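Local coordinates for microcompartments protein (Halothece sp. PCC 7418, PDB 5VGU) that probably assembles as hexameric tiles that form part of the beta-carboxysome shell, the protein coat of a bacterial microcompartment, at residues Ile36-Gly39 / Phe43-Ile46; Ile45-Arg48 / Glu53-Thr56; Ala60-Val65 / Ala71-Trp76. One frame throughout, in Å; residues are numbered along the deposited sequence.

Interaction 1: residues Ile36-Gly39 / Phe43-Ile46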
loop_
_atom_site.group_PDB
_atom_site.type_symbol
_atom_site.label_atom_id
_atom_site.label_comp_id
_atom_site.label_asym_id
_atom_site.label_seq_id
_atom_site.Cartn_x
_atom_site.Cartn_y
_atom_site.Cartn_z
ATOM N N ILE A 36 -11.928 4.639 4.771
ATOM C CA ILE A 36 -10.856 4.422 3.804
ATOM C C ILE A 36 -9.549 4.236 4.558
ATOM O O ILE A 36 -9.217 5.041 5.428
ATOM C CB ILE A 36 -10.690 5.607 2.820
ATOM C CG1 ILE A 36 -12.018 6.060 2.226
ATOM C CG2 ILE A 36 -9.691 5.240 1.715
ATOM C CD1 ILE A 36 -11.890 7.341 1.371
ATOM N N ARG A 37 -8.778 3.210 4.189
ATOM C CA ARG A 37 -7.362 3.159 4.543
ATOM C C ARG A 37 -6.607 4.008 3.537
ATOM O O ARG A 37 -6.451 3.605 2.381
ATOM C CB ARG A 37 -6.828 1.731 4.497
ATOM C CG ARG A 37 -7.454 0.791 5.444
ATOM C CD ARG A 37 -6.604 -0.487 5.515
ATOM N NE ARG A 37 -6.446 -1.084 4.192
ATOM C CZ ARG A 37 -5.692 -2.146 3.928
ATOM N NH1 ARG A 37 -5.006 -2.746 4.896
ATOM N NH2 ARG A 37 -5.624 -2.609 2.686
ATOM N N ALA A 38 -6.142 5.180 3.960
ATOM C CA ALA A 38 -5.578 6.145 3.032
ATOM C C ALA A 38 -4.106 5.904 2.761
ATOM O O ALA A 38 -3.549 6.534 1.850
ATOM C CB ALA A 38 -5.782 7.577 3.549
ATOM N N GLY A 39 -3.490 4.992 3.496
ATOM C CA GLY A 39 -2.058 4.809 3.499
ATOM C C GLY A 39 -1.385 5.660 4.561
ATOM O O GLY A 39 -1.948 6.625 5.087
ATOM N N PHE A 43 -6.492 7.122 8.249
ATOM C CA PHE A 43 -7.800 6.513 8.068
ATOM C C PHE A 43 -8.818 7.634 7.901
ATOM O O PHE A 43 -8.771 8.634 8.623
ATOM C CB PHE A 43 -8.182 5.630 9.246
ATOM C CG PHE A 43 -7.310 4.403 9.393
ATOM C CD1 PHE A 43 -6.097 4.473 10.035
ATOM C CD2 PHE A 43 -7.714 3.200 8.860
ATOM C CE1 PHE A 43 -5.291 3.361 10.155
ATOM C CE2 PHE A 43 -6.915 2.063 8.999
ATOM C CZ PHE A 43 -5.708 2.154 9.641
ATOM N N THR A 44 -9.709 7.472 6.930
ATOM C CA THR A 44 -10.749 8.442 6.614
ATOM C C THR A 44 -12.106 7.843 6.949
ATOM O O THR A 44 -12.380 6.697 6.592
ATOM C CB THR A 44 -10.733 8.824 5.115
ATOM O OG1 THR A 44 -9.394 9.044 4.664
ATOM C CG2 THR A 44 -11.564 10.048 4.840
ATOM N N ILE A 45 -12.983 8.622 7.580
ATOM C CA ILE A 45 -14.361 8.186 7.763
ATOM C C ILE A 45 -15.279 9.196 7.086
ATOM O O ILE A 45 -14.941 10.374 6.951
ATOM C CB ILE A 45 -14.750 7.995 9.242
ATOM C CG1 ILE A 45 -14.318 9.205 10.098
ATOM C CG2 ILE A 45 -14.158 6.676 9.769
ATOM C CD1 ILE A 45 -14.815 9.146 11.521
ATOM N N ILE A 46 -16.457 8.718 6.677
ATOM C CA ILE A 46 -17.427 9.497 5.912
ATOM C C ILE A 46 -18.788 9.344 6.576
ATOM O O ILE A 46 -19.276 8.223 6.773
ATOM C CB ILE A 46 -17.501 9.057 4.438
ATOM C CG1 ILE A 46 -16.125 9.201 3.760
ATOM C CG2 ILE A 46 -18.530 9.880 3.692
ATOM C CD1 ILE A 46 -15.320 7.949 3.802
#

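Interaction 2: residues Ile45-Arg48 / Glu53-Thr56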
loop_
_atom_site.group_PDB
_atom_site.type_symbol
_atom_site.label_atom_id
_atom_site.label_comp_id
_atom_site.label_asym_id
_atom_site.label_seq_id
_atom_site.Cartn_x
_atom_site.Cartn_y
_atom_site.Cartn_z
ATOM N N ILE A 45 -12.983 8.622 7.580
ATOM C CA ILE A 45 -14.361 8.186 7.763
ATOM C C ILE A 45 -15.279 9.196 7.086
ATOM O O ILE A 45 -14.941 10.374 6.951
ATOM C CB ILE A 45 -14.750 7.995 9.242
ATOM C CG1 ILE A 45 -14.318 9.205 10.098
ATOM C CG2 ILE A 45 -14.158 6.676 9.769
ATOM C CD1 ILE A 45 -14.815 9.146 11.521
ATOM N N ILE A 46 -16.457 8.718 6.677
ATOM C CA ILE A 46 -17.427 9.497 5.912
ATOM C C ILE A 46 -18.788 9.344 6.576
ATOM O O ILE A 46 -19.276 8.223 6.773
ATOM C CB ILE A 46 -17.501 9.057 4.438
ATOM C CG1 ILE A 46 -16.125 9.201 3.760
ATOM C CG2 ILE A 46 -18.530 9.880 3.692
ATOM C CD1 ILE A 46 -15.320 7.949 3.802
ATOM N N ILE A 47 -19.429 10.467 6.867
ATOM C CA ILE A 47 -20.776 10.456 7.411
ATOM C C ILE A 47 -21.682 11.206 6.442
ATOM O O ILE A 47 -21.230 12.057 5.678
ATOM C CB ILE A 47 -20.890 11.075 8.825
ATOM C CG1 ILE A 47 -20.334 12.503 8.840
ATOM C CG2 ILE A 47 -20.181 10.223 9.846
ATOM C CD1 ILE A 47 -20.636 13.275 10.115
ATOM N N ARG A 48 -22.972 10.876 6.494
ATOM C CA ARG A 48 -24.005 11.570 5.740
ATOM C C ARG A 48 -25.148 11.945 6.665
ATOM O O ARG A 48 -25.455 11.233 7.630
ATOM C CB ARG A 48 -24.565 10.713 4.613
ATOM C CG ARG A 48 -23.509 10.231 3.598
ATOM C CD ARG A 48 -22.887 11.385 2.782
ATOM N NE ARG A 48 -23.875 12.069 1.965
ATOM C CZ ARG A 48 -24.289 11.693 0.762
ATOM N NH1 ARG A 48 -23.805 10.611 0.168
ATOM N NH2 ARG A 48 -25.225 12.406 0.148
ATOM N N GLU A 53 -26.971 18.558 11.113
ATOM C CA GLU A 53 -26.581 17.401 11.907
ATOM C C GLU A 53 -25.137 16.988 11.611
ATOM O O GLU A 53 -24.401 16.601 12.518
ATOM C CB GLU A 53 -27.555 16.256 11.652
ATOM C CG GLU A 53 -28.994 16.580 12.033
ATOM C CD GLU A 53 -29.198 16.673 13.530
ATOM O OE1 GLU A 53 -28.359 16.154 14.296
ATOM O OE2 GLU A 53 -30.225 17.248 13.939
ATOM N N VAL A 54 -24.697 17.107 10.357
ATOM C CA VAL A 54 -23.299 16.819 10.036
ATOM C C VAL A 54 -22.374 17.812 10.728
ATOM O O VAL A 54 -21.292 17.445 11.202
ATOM C CB VAL A 54 -23.099 16.800 8.510
ATOM C CG1 VAL A 54 -21.602 16.736 8.143
ATOM C CG2 VAL A 54 -23.847 15.627 7.921
ATOM N N LYS A 55 -22.779 19.085 10.820
ATOM C CA LYS A 55 -21.949 20.059 11.533
ATOM C C LYS A 55 -21.782 19.669 12.995
ATOM O O LYS A 55 -20.668 19.675 13.532
ATOM C CB LYS A 55 -22.554 21.463 11.421
ATOM C CG LYS A 55 -22.393 22.093 10.062
ATOM C CD LYS A 55 -23.187 23.411 9.963
ATOM C CE LYS A 55 -22.670 24.476 10.932
ATOM N NZ LYS A 55 -23.490 25.716 10.873
ATOM N N THR A 56 -22.888 19.326 13.653
ATOM C CA THR A 56 -22.838 18.939 15.058
ATOM C C THR A 56 -22.004 17.679 15.252
ATOM O O THR A 56 -21.199 17.591 16.190
ATOM C CB THR A 56 -24.255 18.724 15.579
ATOM O OG1 THR A 56 -24.976 19.951 15.463
ATOM C CG2 THR A 56 -24.249 18.264 17.018
#

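Interaction 3: residues Ala60-Val65 / Ala71-Trp76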
loop_
_atom_site.group_PDB
_atom_site.type_symbol
_atom_site.label_atom_id
_atom_site.label_comp_id
_atom_site.label_asym_id
_atom_site.label_seq_id
_atom_site.Cartn_x
_atom_site.Cartn_y
_atom_site.Cartn_z
ATOM N N ALA A 60 -18.210 17.098 17.334
ATOM C CA ALA A 60 -18.005 16.057 18.332
ATOM C C ALA A 60 -16.881 15.110 17.915
ATOM O O ALA A 60 -16.079 14.675 18.753
ATOM C CB ALA A 60 -19.305 15.289 18.553
ATOM N N GLY A 61 -16.823 14.767 16.624
ATOM C CA GLY A 61 -15.765 13.892 16.142
ATOM C C GLY A 61 -14.385 14.511 16.274
ATOM O O GLY A 61 -13.424 13.845 16.668
ATOM N N ILE A 62 -14.266 15.790 15.940
ATOM C CA ILE A 62 -12.993 16.495 16.077
ATOM C C ILE A 62 -12.525 16.461 17.525
ATOM O O ILE A 62 -11.360 16.179 17.822
ATOM C CB ILE A 62 -13.133 17.937 15.546
ATOM C CG1 ILE A 62 -13.221 17.933 14.015
ATOM C CG2 ILE A 62 -11.997 18.837 16.047
ATOM C CD1 ILE A 62 -13.661 19.238 13.440
ATOM N N HIS A 63 -13.431 16.759 18.455
ATOM C CA HIS A 63 -13.052 16.744 19.861
ATOM C C HIS A 63 -12.743 15.341 20.356
ATOM O O HIS A 63 -11.878 15.180 21.219
ATOM C CB HIS A 63 -14.148 17.418 20.680
ATOM C CG HIS A 63 -14.146 18.906 20.511
ATOM N ND1 HIS A 63 -14.695 19.528 19.409
ATOM C CD2 HIS A 63 -13.603 19.890 21.266
ATOM C CE1 HIS A 63 -14.515 20.833 19.506
ATOM N NE2 HIS A 63 -13.858 21.079 20.627
ATOM N N ALA A 64 -13.392 14.311 19.802
ATOM C CA ALA A 64 -13.136 12.951 20.263
ATOM C C ALA A 64 -11.754 12.460 19.861
ATOM O O ALA A 64 -11.207 11.565 20.520
ATOM C CB ALA A 64 -14.183 11.981 19.725
ATOM N N VAL A 65 -11.175 12.998 18.780
ATOM C CA VAL A 65 -9.865 12.505 18.368
ATOM C C VAL A 65 -8.849 12.685 19.497
ATOM O O VAL A 65 -7.976 11.834 19.702
ATOM C CB VAL A 65 -9.392 13.186 17.071
ATOM C CG1 VAL A 65 -7.982 12.759 16.762
ATOM C CG2 VAL A 65 -10.316 12.834 15.891
ATOM N N ALA A 71 -3.394 9.825 18.899
ATOM C CA ALA A 71 -4.095 10.129 17.663
ATOM C C ALA A 71 -3.856 11.573 17.245
ATOM O O ALA A 71 -3.665 12.465 18.073
ATOM C CB ALA A 71 -5.596 9.887 17.817
ATOM N N ALA A 72 -3.904 11.807 15.942
ATOM C CA ALA A 72 -3.842 13.160 15.412
ATOM C C ALA A 72 -4.948 13.353 14.391
ATOM O O ALA A 72 -5.239 12.463 13.582
ATOM C CB ALA A 72 -2.477 13.474 14.764
ATOM N N LEU A 73 -5.565 14.516 14.449
ATOM C CA LEU A 73 -6.531 14.921 13.443
ATOM C C LEU A 73 -5.756 15.548 12.287
ATOM O O LEU A 73 -5.078 16.563 12.475
ATOM C CB LEU A 73 -7.528 15.911 14.039
ATOM C CG LEU A 73 -8.484 16.549 13.040
ATOM C CD1 LEU A 73 -9.426 15.496 12.484
ATOM C CD2 LEU A 73 -9.232 17.708 13.680
ATOM N N GLU A 74 -5.839 14.945 11.101
ATOM C CA GLU A 74 -5.079 15.463 9.963
ATOM C C GLU A 74 -5.875 16.437 9.104
ATOM O O GLU A 74 -5.325 17.447 8.654
ATOM C CB GLU A 74 -4.581 14.305 9.087
ATOM C CG GLU A 74 -3.697 13.322 9.830
ATOM C CD GLU A 74 -2.286 13.863 10.039
ATOM O OE1 GLU A 74 -2.028 15.048 9.736
ATOM O OE2 GLU A 74 -1.434 13.096 10.509
ATOM N N THR A 75 -7.144 16.147 8.823
ATOM C CA THR A 75 -7.875 16.923 7.821
ATOM C C THR A 75 -9.346 16.543 7.903
ATOM O O THR A 75 -9.689 15.428 8.309
ATOM C CB THR A 75 -7.292 16.682 6.405
ATOM O OG1 THR A 75 -8.019 17.414 5.400
ATOM C CG2 THR A 75 -7.272 15.177 6.064
ATOM N N TRP A 76 -10.213 17.494 7.564
ATOM C CA TRP A 76 -11.650 17.239 7.564
ATOM C C TRP A 76 -12.338 18.267 6.675
ATOM O O TRP A 76 -11.787 19.327 6.363
ATOM C CB TRP A 76 -12.242 17.268 8.987
ATOM C CG TRP A 76 -12.197 18.624 9.646
ATOM C CD1 TRP A 76 -11.190 19.123 10.430
ATOM C CD2 TRP A 76 -13.208 19.640 9.601
ATOM N NE1 TRP A 76 -11.518 20.392 10.873
ATOM C CE2 TRP A 76 -12.748 20.726 10.374
ATOM C CE3 TRP A 76 -14.458 19.736 8.985
ATOM C CZ2 TRP A 76 -13.486 21.892 10.528
ATOM C CZ3 TRP A 76 -15.192 20.899 9.147
ATOM C CH2 TRP A 76 -14.701 21.955 9.914
#

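Interaction 1: residues Ile36-Gly39 / Phe43-Ile46
Ile36 and Thr44 form an antiparallel hydrogen-bonded pair, with strand directions 148° apart: Ile36 N donates to Thr44 O at 2.8 Å and Thr44 N to Ile36 O at 2.9 Å. Ile36 O also receives a CA-H contact from Phe43 CA at 3.3 Å. On one face of the sheet the Ile36 and Thr44 side chains stand side by side, CB against CB at 4.0 Å. CG1 of Ile36, set beside its own backbone N (chi1 -48°), meets the terminal CD1 of Ile46 at 4.1 Å. The polar end of Thr44 is held elsewhere, OG1 hydrogen bonding to Glu10. The other face carries Arg37 and Phe43, a non-hydrogen-bonded pair in which Arg37 CG reaches ring atom CE2 of Phe43 at 3.8 Å; a bend at chi3 then helps carry the guanidinium away from the ring. Arg37 and Phe43 also pack against Ile36 and Ala38, respectively, of a neighbouring subunit. Within the chain, the hairpin of strands 30-39 and 42-49 continues into strand 5-12 through backbone bonding of Phe43 with Thr11, and helix 14-27 covers the Phe43 face, giving Phe14 for an edge-to-face ring pair and Val17 for packing.

Interaction 2: residues Ile45-Arg48 / Glu53-Thr56
Val54 sets its CG2 methyl over one face of the flat Arg48 carbonyl group, tilted from the perpendicular, with Arg48 C at 4.1 Å. The other flat group of Arg48, its guanidinium, lies on the far side of the strand and takes no part in meeting the helix. All three of its nitrogens are occupied there: NE bonds Ala5 O, NH1 bonds Ile92 O and forms a salt bridge with Glu87, and NH2 bonds the carbonyls of Asp4 and Ser2. A buried positive charge is thus surrounded by backbone oxygens and one carboxylate, which would be expected to stabilise it.

The side-chain contact itself is purely apolar and small. Ile47 points toward the helix, and its CD1 meets CG1 of Val54 at 4.1 Å, the two side chains running past one another, each pointing toward the other's backbone. With CG1 placed between the backbone N and the carbonyl carbon (chi1 55°) and an extended second torsion, Ile47 sends its longer branch outward to the valine. The two valine methyls divide the work, CG1 taking the isoleucine and CG2 the strand backbone. Ile47 also rests on Met24 of helix 14-27, and Val54 on Ala5 of strand 5-12. Alternation along strand 42-49 turns Ile45 and Ile47 to the face covered by helices 14-27 and 51-65, and Ile46 and Arg48 to the opposite one. The contact closes over the short turn from strand 42-49 to helix 51-65, with which the second beta-alpha-beta crossover of the ferredoxin-like BMC fold begins.

Interaction 3: residues Ala60-Val65 / Ala71-Trp76
The closing half of a beta-alpha-beta crossover brings the last turns of helix 51-65 against strand 72-79, an edge strand of the sheet within the chain. Ile62 carries the helix side of the contact by splitting its branches. Its CG2 touches CD2 of Leu73 at 3.8 Å, while CD1 lies over one face of the Trp76 indole, 3.6 Å from the centroid of the five-membered ring and 16° off its normal. This is a CH-pi contact, closest to NE1 and CE2, and the two side chains meet at about a right angle. The indole is brought there by a first torsion of 66°, which places CG between the backbone N and the carbonyl carbon.

Leu73 and Trp76 can both face the helix although three residues apart because a classic beta bulge intervenes: Glu74 and Thr75 together face Glu10 of strand 5-12, shifting the usual alternation of side chains. Replacing Trp76 with an alanine would probably strip the Ile62 CD1 methyl of its aromatic cover and leave a gap beside Tyr69 of a neighbouring subunit, whose ring meets the indole.

One turn further along the helix, Val65 directs CG1, anti to its backbone N (chi1 174°), at the residues where the strand begins, Ala71 just before it and Leu73 within it. That methyl approaches Ala71 CB at 3.9 Å and the backbone N of Leu73 at 3.8 Å. Ala71 CB in turn lies 3.6 Å from Val65 O. No hydrogen bond joins the two segments. Behind the contact Val65 packs on Ala20 of helix 14-27 and on Thr11, and Leu73 on Leu9 of strand 5-12. Thr75 OG1 bonds the backbone O of Tyr69 of the neighbouring subunit.

In the fold
Interactions 1 and 2 are buried and share Ile45 and Ile46 of strand 42-49; interaction 3 lies nearer the surface, on the strand at the other edge of the sheet. Interaction 1 builds the sheet itself and is the one of the three held by backbone hydrogen bonds across its segments. Interactions 2 and 3 lay the two ends of helix 51-65 on the same sheet by apolar contact, aliphatic near the chain's centre and partly aromatic toward its periphery. Glu10, on the strand between 42-49 and 72-79, relates interactions 1 and 3, hydrogen bonding Thr44 of the one and facing the bulge of the other. Both of these contacts also touch neighbouring subunits of the six-chain assembly.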